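Local coordinates for putative branched-chain amino acid transport system substrate-binding protein (Rhodopseudomonas palustris, PDB 4FB4) that probably serves as the periplasmic solute-binding component of an ABC-type uptake system and holds caffeic acid between its two lobes, at residues R28-F33 against A285-A290. Residues are numbered along the deposited sequence; the frame is centred on the assembly and turned at random.
Sequences RNALEF and AHSFDA. With DHC (caffeic acid), chain B.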
# COMPACT_ATOMS: atom_id res chain seq x y z
N ARG A 28 5.68 -10.75 3.03
CA ARG A 28 6.34 -11.73 3.85
C ARG A 28 7.74 -12.08 3.31
O ARG A 28 8.70 -12.20 4.06
CB ARG A 28 5.50 -13.00 4.00
CG ARG A 28 6.18 -13.96 4.96
CD ARG A 28 5.40 -15.22 5.19
NE ARG A 28 5.35 -16.00 3.99
CZ ARG A 28 4.47 -16.98 3.76
NH1 ARG A 28 3.54 -17.34 4.69
NH2 ARG A 28 4.52 -17.62 2.61
N ASN A 29 7.83 -12.31 2.02
CA ASN A 29 9.09 -12.66 1.38
C ASN A 29 10.18 -11.57 1.58
O ASN A 29 11.35 -11.89 1.74
CB ASN A 29 8.85 -12.88 -0.12
CG ASN A 29 8.20 -14.21 -0.41
OD1 ASN A 29 8.05 -15.05 0.49
ND2 ASN A 29 7.85 -14.44 -1.70
N ALA A 30 9.79 -10.30 1.58
CA ALA A 30 10.74 -9.20 1.71
C ALA A 30 11.39 -9.22 3.10
O ALA A 30 12.46 -8.65 3.27
CB ALA A 30 10.06 -7.86 1.47
N LEU A 31 10.75 -9.86 4.08
CA LEU A 31 11.31 -9.97 5.45
C LEU A 31 12.64 -10.73 5.48
O LEU A 31 13.42 -10.58 6.42
CB LEU A 31 10.33 -10.65 6.40
CG LEU A 31 9.03 -9.86 6.60
CD1 LEU A 31 8.10 -10.66 7.48
CD2 LEU A 31 9.27 -8.47 7.18
N GLU A 32 12.92 -11.51 4.44
CA GLU A 32 14.21 -12.18 4.35
C GLU A 32 15.33 -11.15 4.21
O GLU A 32 16.46 -11.42 4.60
CB GLU A 32 14.24 -13.18 3.14
CG GLU A 32 15.52 -13.99 3.08
CD GLU A 32 15.61 -15.04 1.95
OE1 GLU A 32 14.56 -15.36 1.33
OE2 GLU A 32 16.75 -15.54 1.69
N PHE A 33 15.03 -9.97 3.67
CA PHE A 33 16.04 -9.02 3.30
C PHE A 33 16.12 -7.80 4.20
O PHE A 33 16.80 -6.87 3.85
CB PHE A 33 15.84 -8.58 1.86
CG PHE A 33 15.61 -9.73 0.93
CD1 PHE A 33 16.59 -10.71 0.81
CD2 PHE A 33 14.43 -9.86 0.24
CE1 PHE A 33 16.36 -11.81 -0.01
CE2 PHE A 33 14.19 -10.99 -0.56
CZ PHE A 33 15.17 -11.94 -0.68
N ALA A 285 7.93 -3.80 -1.17
CA ALA A 285 8.57 -2.58 -0.78
C ALA A 285 8.01 -2.04 0.50
O ALA A 285 8.74 -1.41 1.26
CB ALA A 285 8.48 -1.57 -1.93
N HIS A 286 6.73 -2.25 0.79
CA HIS A 286 6.15 -1.67 2.01
C HIS A 286 6.71 -2.27 3.26
O HIS A 286 6.98 -1.56 4.26
CB HIS A 286 4.61 -1.75 2.03
CG HIS A 286 3.95 -1.01 0.93
ND1 HIS A 286 4.34 0.19 0.53
CD2 HIS A 286 2.87 -1.34 0.15
CE1 HIS A 286 3.58 0.59 -0.50
NE2 HIS A 286 2.66 -0.32 -0.71
N SER A 287 6.81 -3.60 3.30
CA SER A 287 7.42 -4.22 4.47
C SER A 287 8.93 -3.90 4.60
O SER A 287 9.43 -3.61 5.69
CB SER A 287 7.13 -5.74 4.53
OG SER A 287 7.69 -6.41 3.47
N PHE A 288 9.64 -3.89 3.48
CA PHE A 288 11.04 -3.51 3.47
C PHE A 288 11.21 -2.07 4.03
O PHE A 288 12.06 -1.84 4.88
CB PHE A 288 11.56 -3.61 2.06
CG PHE A 288 13.01 -3.26 1.89
CD1 PHE A 288 13.99 -4.23 2.07
CD2 PHE A 288 13.39 -2.00 1.51
CE1 PHE A 288 15.31 -3.92 1.90
CE2 PHE A 288 14.71 -1.69 1.32
CZ PHE A 288 15.67 -2.67 1.50
N ASP A 289 10.35 -1.16 3.57
CA ASP A 289 10.38 0.22 3.99
C ASP A 289 10.03 0.43 5.45
O ASP A 289 10.60 1.29 6.09
CB ASP A 289 9.46 1.08 3.14
CG ASP A 289 10.01 1.26 1.71
OD1 ASP A 289 11.14 0.76 1.36
OD2 ASP A 289 9.31 1.92 0.91
N ALA A 290 9.08 -0.33 5.97
CA ALA A 290 8.78 -0.34 7.41
C ALA A 290 10.02 -0.61 8.22
O ALA A 290 10.24 0.02 9.27
CB ALA A 290 7.68 -1.37 7.72
C1 DHC B . -7.05 -2.88 -0.37
O1 DHC B . -7.73 -2.71 0.65
C2 DHC B . -5.94 -1.98 -0.76
C3 DHC B . -4.77 -2.56 -0.95
C1' DHC B . -3.49 -1.78 -1.23
C2' DHC B . -2.31 -2.31 -0.74
C3' DHC B . -1.11 -1.65 -0.92
C4' DHC B . -1.04 -0.37 -1.63
C5' DHC B . -2.24 0.17 -2.09
C6' DHC B . -3.44 -0.55 -1.87
O4' DHC B . 0.18 0.22 -1.79
O3' DHC B . 0.02 -2.24 -0.46
O2 DHC B . -7.20 -3.90 -1.08
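In the periplasmic-binding-protein fold, residues 28-33, on helix 21-30 and the 3-10 turn at 31-32, pack against helix 282-302 where Ala30 meets Ser287, the CA atoms of Ala30 and Phe288 lying 6.0 Å apart. The small side chains of Ala30 and Ser287 meet directly: Ala30 CB sits 3.4 Å from Ser287 OG. With chi1 at 64°, that hydroxyl stands between its own backbone N and carbonyl carbon, from where it hydrogen-bonds to Glu27 O, one turn before Ala30. A looser apolar contact, Leu31 CD2 to Ser287 CB at 4.4 Å, flanks the pair. In Phe288 a chi1 of -179°, CG anti to the backbone N, brings the ring to Phe33: Phe288 CE1 lies 3.8 Å from Phe33 O, which sits at the ring edge near its plane. His286, next to Ser287 in sequence, carries its imidazole to the ligand rather than to residues 28-33. O4' of caffeic acid lies at the imidazole edge near its plane, 2.8 Å from His286 NE2, in a hydrogen bond of 147°; O3' lies 3.1 Å from His286 CD2. With an alanine at His286, O4' would probably lose this partner, and a gap would open beside the catechol end. Across the helix pair no hydrogen bond joins the two segments themselves; the Ser287–Glu27 bond just beside them supplies a polar tie, so close packing and one buried hydroxyl link the helix that carries the ligand-binding histidine to helix 21-30.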